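Local coordinates for protein L-2,4-diaminobutyric acid acetyltransferase (PDB 6SJY) that catalyses the acetylation of L-2,4-diaminobutyrate by acetyl-coenzyme A, a step in the biosynthesis of the chemical chaperone ectoine, at residues A[75-80]-A[111-116]; A[27-32]-A[80-85]. All blocks are in the same frame, centred on the assembly; numbering follows the deposited sequence.

Contact 1: residues A[75-80]-A[111-116]. With 9YT ((2~{S})-4-acetamido-2-azanyl-butanoic acid), chain E.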
loop_
_atom_site.group_PDB
_atom_site.type_symbol
_atom_site.label_atom_id
_atom_site.label_comp_id
_atom_site.label_asym_id
_atom_site.label_seq_id
_atom_site.Cartn_x
_atom_site.Cartn_y
_atom_site.Cartn_z
ATOM N N THR A 75 -11.304 7.060 9.562
ATOM C CA THR A 75 -10.199 6.299 10.208
ATOM C C THR A 75 -8.927 6.432 9.438
ATOM O O THR A 75 -8.927 6.162 8.252
ATOM C CB THR A 75 -10.581 4.828 10.381
ATOM O OG1 THR A 75 -11.674 4.779 11.268
ATOM C CG2 THR A 75 -9.449 4.006 10.957
ATOM N N LEU A 76 -7.877 6.936 10.090
ATOM C CA LEU A 76 -6.516 6.938 9.574
ATOM C C LEU A 76 -5.764 5.746 10.056
ATOM O O LEU A 76 -5.626 5.534 11.286
ATOM C CB LEU A 76 -5.781 8.191 10.022
ATOM C CG LEU A 76 -4.423 8.369 9.391
ATOM C CD1 LEU A 76 -4.500 8.866 7.926
ATOM C CD2 LEU A 76 -3.607 9.374 10.223
ATOM N N PHE A 77 -5.259 4.942 9.122
ATOM C CA PHE A 77 -4.429 3.834 9.462
ATOM C C PHE A 77 -2.990 4.193 9.319
ATOM O O PHE A 77 -2.567 4.647 8.239
ATOM C CB PHE A 77 -4.750 2.633 8.601
ATOM C CG PHE A 77 -4.010 1.426 9.003
ATOM C CD1 PHE A 77 -2.758 1.158 8.519
ATOM C CD2 PHE A 77 -4.563 0.575 9.944
ATOM C CE1 PHE A 77 -2.063 0.036 8.967
ATOM C CE2 PHE A 77 -3.869 -0.536 10.416
ATOM C CZ PHE A 77 -2.627 -0.817 9.915
ATOM N N VAL A 78 -2.217 3.999 10.391
ATOM C CA VAL A 78 -0.786 4.233 10.358
ATOM C C VAL A 78 -0.121 2.911 10.141
ATOM O O VAL A 78 -0.242 1.983 10.926
ATOM C CB VAL A 78 -0.257 4.927 11.606
ATOM C CG1 VAL A 78 1.266 5.036 11.561
ATOM C CG2 VAL A 78 -0.922 6.268 11.728
ATOM N N TRP A 79 0.546 2.845 9.006
ATOM C CA TRP A 79 1.151 1.659 8.468
ATOM C C TRP A 79 2.555 1.483 9.009
ATOM O O TRP A 79 2.761 0.543 9.674
ATOM C CB TRP A 79 1.141 1.715 6.916
ATOM C CG TRP A 79 1.683 0.511 6.187
ATOM C CD1 TRP A 79 2.316 -0.612 6.703
ATOM C CD2 TRP A 79 1.654 0.330 4.788
ATOM N NE1 TRP A 79 2.681 -1.452 5.679
ATOM C CE2 TRP A 79 2.278 -0.889 4.503
ATOM C CE3 TRP A 79 1.113 1.071 3.737
ATOM C CZ2 TRP A 79 2.368 -1.367 3.238
ATOM C CZ3 TRP A 79 1.243 0.599 2.464
ATOM C CH2 TRP A 79 1.852 -0.597 2.225
ATOM N N GLN A 80 3.529 2.314 8.653
ATOM C CA GLN A 80 4.879 2.122 9.146
ATOM C C GLN A 80 5.379 3.390 9.838
ATOM O O GLN A 80 5.047 4.510 9.423
ATOM C CB GLN A 80 5.856 1.689 8.070
ATOM C CG GLN A 80 5.519 0.387 7.417
ATOM C CD GLN A 80 6.626 -0.213 6.543
ATOM O OE1 GLN A 80 6.853 0.192 5.398
ATOM N NE2 GLN A 80 7.260 -1.247 7.056
ATOM N N PHE A 111 -10.547 8.573 14.307
ATOM C CA PHE A 111 -9.843 7.415 14.885
ATOM C C PHE A 111 -8.528 7.233 14.158
ATOM O O PHE A 111 -8.481 7.428 12.948
ATOM C CB PHE A 111 -10.551 6.100 14.713
ATOM C CG PHE A 111 -11.869 6.012 15.339
ATOM C CD1 PHE A 111 -11.991 5.544 16.659
ATOM C CD2 PHE A 111 -13.022 6.281 14.600
ATOM C CE1 PHE A 111 -13.218 5.419 17.257
ATOM C CE2 PHE A 111 -14.248 6.141 15.188
ATOM C CZ PHE A 111 -14.348 5.698 16.523
ATOM N N ILE A 112 -7.486 6.853 14.885
ATOM C CA ILE A 112 -6.231 6.372 14.334
ATOM C C ILE A 112 -6.138 4.883 14.656
ATOM O O ILE A 112 -6.377 4.472 15.813
ATOM C CB ILE A 112 -5.051 7.068 14.952
ATOM C CG1 ILE A 112 -5.136 8.560 14.709
ATOM C CG2 ILE A 112 -3.756 6.493 14.431
ATOM C CD1 ILE A 112 -4.196 9.401 15.546
ATOM N N GLU A 113 -5.894 4.059 13.646
ATOM C CA GLU A 113 -5.650 2.624 13.869
ATOM C C GLU A 113 -4.279 2.295 13.405
ATOM O O GLU A 113 -3.749 2.884 12.426
ATOM C CB GLU A 113 -6.616 1.732 13.121
ATOM C CG GLU A 113 -8.021 1.893 13.494
ATOM C CD GLU A 113 -8.939 0.873 12.821
ATOM O OE1 GLU A 113 -10.048 0.803 13.276
ATOM O OE2 GLU A 113 -8.600 0.179 11.853
ATOM N N THR A 114 -3.681 1.358 14.080
ATOM C CA THR A 114 -2.376 0.887 13.743
ATOM C C THR A 114 -2.176 -0.467 14.390
ATOM O O THR A 114 -2.964 -0.879 15.221
ATOM C CB THR A 114 -1.286 1.896 14.103
ATOM O OG1 THR A 114 -0.037 1.513 13.487
ATOM C CG2 THR A 114 -1.021 1.970 15.627
ATOM N N THR A 115 -1.065 -1.110 14.072
ATOM C CA THR A 115 -0.696 -2.417 14.602
ATOM C C THR A 115 0.726 -2.237 15.162
ATOM O O THR A 115 1.502 -1.587 14.554
ATOM C CB THR A 115 -0.845 -3.326 13.423
ATOM O OG1 THR A 115 -2.055 -4.096 13.487
ATOM C CG2 THR A 115 0.286 -3.964 13.002
ATOM N N VAL A 116 1.023 -2.760 16.359
ATOM C CA VAL A 116 2.324 -2.580 16.991
ATOM C C VAL A 116 2.838 -3.937 17.401
ATOM O O VAL A 116 2.201 -4.636 18.207
ATOM C CB VAL A 116 2.290 -1.706 18.242
ATOM C CG1 VAL A 116 3.698 -1.441 18.760
ATOM C CG2 VAL A 116 1.595 -0.388 17.941
HETATM C C01 9YT E . 2.783 1.389 13.958
HETATM C C02 9YT E . 3.846 0.524 13.391
HETATM O O03 9YT E . 4.974 0.587 13.966
HETATM N N04 9YT E . 3.199 -0.262 12.285
HETATM C C05 9YT E . 3.784 -1.164 11.321
HETATM C C06 9YT E . 4.036 -2.555 11.750
HETATM C C07 9YT E . 4.177 -3.434 10.537
HETATM N N08 9YT E . 4.521 -4.776 10.963
HETATM C C09 9YT E . 5.224 -2.885 9.564
HETATM O O10 9YT E . 4.936 -3.107 8.372
HETATM O O11 9YT E . 6.277 -2.243 9.933
HETATM O O HOH W 1 0.557 -0.693 11.445
#

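Contact 2: residues A[27-32]-A[80-85]. With 9YT ((2~{S})-4-acetamido-2-azanyl-butanoic acid), chain E.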
loop_
_atom_site.group_PDB
_atom_site.type_symbol
_atom_site.label_atom_id
_atom_site.label_comp_id
_atom_site.label_asym_id
_atom_site.label_seq_id
_atom_site.Cartn_x
_atom_site.Cartn_y
_atom_site.Cartn_z
ATOM N N ARG A 27 14.877 -0.703 5.077
ATOM C CA ARG A 27 15.774 -1.831 5.028
ATOM C C ARG A 27 16.816 -1.847 6.186
ATOM O O ARG A 27 17.060 -2.894 6.728
ATOM C CB ARG A 27 16.489 -1.914 3.687
ATOM C CG ARG A 27 17.306 -3.216 3.444
ATOM C CD ARG A 27 18.509 -3.052 2.543
ATOM N NE ARG A 27 19.201 -1.766 2.847
ATOM C CZ ARG A 27 19.885 -1.028 1.963
ATOM N NH1 ARG A 27 20.033 -1.421 0.695
ATOM N NH2 ARG A 27 20.425 0.126 2.340
ATOM N N ASP A 28 17.401 -0.710 6.543
ATOM C CA ASP A 28 18.503 -0.675 7.529
ATOM C C ASP A 28 18.029 -0.813 8.985
ATOM O O ASP A 28 18.758 -1.195 9.886
ATOM C CB ASP A 28 19.268 0.628 7.363
ATOM C CG ASP A 28 20.003 0.715 5.997
ATOM O OD1 ASP A 28 20.225 -0.311 5.295
ATOM O OD2 ASP A 28 20.317 1.839 5.596
ATOM N N THR A 29 16.739 -0.617 9.128
ATOM C CA THR A 29 16.027 -0.796 10.346
ATOM C C THR A 29 16.084 -2.290 10.661
ATOM O O THR A 29 16.014 -2.694 11.794
ATOM C CB THR A 29 14.596 -0.278 10.113
ATOM O OG1 THR A 29 14.472 1.020 10.664
ATOM C CG2 THR A 29 13.512 -1.148 10.638
ATOM N N GLY A 30 16.188 -3.103 9.637
ATOM C CA GLY A 30 16.219 -4.529 9.822
ATOM C C GLY A 30 14.904 -5.042 10.366
ATOM O O GLY A 30 14.206 -5.805 9.730
ATOM N N SER A 31 14.564 -4.593 11.560
ATOM C CA SER A 31 13.351 -5.024 12.258
ATOM C C SER A 31 11.976 -4.777 11.640
ATOM O O SER A 31 10.985 -5.290 12.147
ATOM C CB SER A 31 13.345 -4.401 13.645
ATOM O OG SER A 31 12.772 -3.113 13.614
ATOM N N LEU A 32 11.904 -3.997 10.570
ATOM C CA LEU A 32 10.606 -3.648 9.952
ATOM C C LEU A 32 10.440 -4.576 8.786
ATOM O O LEU A 32 11.441 -5.204 8.301
ATOM C CB LEU A 32 10.433 -2.143 9.583
ATOM C CG LEU A 32 9.860 -1.114 10.628
ATOM C CD1 LEU A 32 10.485 -1.134 12.039
ATOM C CD2 LEU A 32 9.885 0.321 10.113
ATOM N N GLN A 80 3.529 2.314 8.653
ATOM C CA GLN A 80 4.879 2.122 9.146
ATOM C C GLN A 80 5.379 3.390 9.838
ATOM O O GLN A 80 5.047 4.510 9.423
ATOM C CB GLN A 80 5.856 1.689 8.070
ATOM C CG GLN A 80 5.519 0.387 7.417
ATOM C CD GLN A 80 6.626 -0.213 6.543
ATOM O OE1 GLN A 80 6.853 0.192 5.398
ATOM N NE2 GLN A 80 7.260 -1.247 7.056
ATOM N N VAL A 81 6.178 3.188 10.885
ATOM C CA VAL A 81 6.892 4.251 11.540
ATOM C C VAL A 81 8.307 3.767 11.654
ATOM O O VAL A 81 8.534 2.706 12.200
ATOM C CB VAL A 81 6.335 4.510 12.944
ATOM C CG1 VAL A 81 7.024 5.717 13.552
ATOM C CG2 VAL A 81 4.838 4.727 12.860
ATOM N N ALA A 82 9.251 4.505 11.081
ATOM C CA ALA A 82 10.659 4.103 11.089
ATOM C C ALA A 82 11.486 5.303 11.486
ATOM O O ALA A 82 11.156 6.424 11.069
ATOM C CB ALA A 82 11.096 3.690 9.722
ATOM N N VAL A 83 12.542 5.054 12.264
ATOM C CA VAL A 83 13.514 6.058 12.726
ATOM C C VAL A 83 14.843 5.381 12.630
ATOM O O VAL A 83 15.038 4.316 13.168
ATOM C CB VAL A 83 13.309 6.546 14.184
ATOM C CG1 VAL A 83 14.416 7.539 14.562
ATOM C CG2 VAL A 83 11.958 7.231 14.368
ATOM N N ALA A 84 15.765 5.980 11.896
ATOM C CA ALA A 84 17.117 5.438 11.746
ATOM C C ALA A 84 17.765 5.164 13.124
ATOM O O ALA A 84 17.557 5.920 14.065
ATOM C CB ALA A 84 17.988 6.420 10.967
ATOM N N SER A 85 18.527 4.087 13.202
ATOM C CA SER A 85 19.263 3.727 14.418
ATOM C C SER A 85 20.064 4.850 15.021
ATOM O O SER A 85 19.949 5.112 16.185
ATOM C CB SER A 85 20.218 2.608 14.129
ATOM O OG SER A 85 19.515 1.471 14.471
HETATM C C01 9YT E . 2.783 1.389 13.958
HETATM C C02 9YT E . 3.846 0.524 13.391
HETATM O O03 9YT E . 4.974 0.587 13.966
HETATM N N04 9YT E . 3.199 -0.262 12.285
HETATM C C05 9YT E . 3.784 -1.164 11.321
HETATM C C06 9YT E . 4.036 -2.555 11.750
HETATM C C07 9YT E . 4.177 -3.434 10.537
HETATM N N08 9YT E . 4.521 -4.776 10.963
HETATM C C09 9YT E . 5.224 -2.885 9.564
HETATM O O10 9YT E . 4.936 -3.107 8.372
HETATM O O11 9YT E . 6.277 -2.243 9.933
#

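Contact 1: residues A[75-80]-A[111-116]
Thr75 and Glu113 share one face of the sheet, where the methyl CG2 of Thr75 lies across the aliphatic stem of Glu113, 3.6 Å from its CG. The stem is extended and carries the carboxylate to Tyr46 of the second subunit, whose OH binds OE2. Phe77 has CG anti to the backbone N (chi1 -174°), which swings its ring toward the neighbouring strand and brings CD2 within 3.5 Å of Glu113 O; the ring also meets Phe67 of its own chain and Tyr46 of the second subunit. On the other face Val78 and Ile112, branched residues suited to strands, lie side by side with their CG2 methyls 3.9 Å apart, covered by Phe127 and Tyr130 of helix 121-133. The strands are the parallel pair of a beta-alpha-beta crossover through helix 92-101. Three backbone bonds join them: Leu76 N to Phe111 O (3.0 Å), Glu113 N to Leu76 O and Val78 N to Glu113 O (both 2.8 Å). As in other GNAT enzymes they part, next to a classic beta bulge at Trp79 and Gln80 opposite Ser65. Where they part, Thr114 OG1 donates to Val78 O (2.6 Å) from 30° off the carbonyl plane, while a water donates to the same oxygen and accepts from Thr115 N and product N04.

Contact 2: residues A[27-32]-A[80-85]
One wall of the product pocket is made where Leu32, in the loop that follows helix 19-29, meets Gln80 and Ala82 on strand 75-83. Leu32 directs its side chain at the strand: its CD2 methyl sits 3.6 Å from Ala82 CB and also reaches Val81 O at 3.4 Å. Alanine suits this place because its single methyl lets the loop leucine, together with Leu25 and Ile26 of the helix, come close to the strand. Farther along, Thr29 makes a looser approach, OG1 to Ala82 CB 4.4 Å. Gly30, with its positive phi, lets the chain leave the helix and turn toward the pocket.

Gln80 supplies the polar part of the wall. With CG beside the backbone N (chi1 -61°) and the chain extended beyond it, the amide is carried out past Leu32 CB. NE2 donates almost straight to carboxylate oxygen O11 of the product, 3.2 Å away with 171° at the hydrogen, and also to Asp33 O, while OE1 is bound by Tyr40 OH; these partners fix the rotation of the amide so that its N-H side meets the acid. Leu32 CG adds an apolar neighbour to the same O11, at 3.8 Å. A leucine in place of Gln80 would probably leave O11 and Asp33 O without this N-H donor and the Tyr40 hydroxyl without its amide partner.

Val81 points away from the loop, its CG2 4.1 Å from the acetyl methyl C01 of the product. A glycerol, probably from the crystallisation liquor, is hydrogen-bonded to Val81 O and Val83 N, on a strand edge that, in GNAT relatives, pairs with the pantetheine of acetyl-coenzyme A. A loop after the first helix closing over this central strand is characteristic of the acceptor-substrate site of the GNAT fold.

In the fold
The centres of contact 1 and contact 2 lie about 17 Å apart, at successive parts of strand 75-83, with Gln80 belonging to both. Along the chain the segments alternate: 27-32 comes first, 75-80 and 80-85 follow on the shared strand, and 111-116 comes last. Contact 1 lies within the mixed sheet, between neighbouring parallel strands, and borders the second subunit; contact 2 brings the end of helix 19-29 and its loop against the later part of the strand, away from the other chain. Both touch the bound product, so strand 75-83 links the diverging strands of the GNAT core to the loop that completes the substrate pocket.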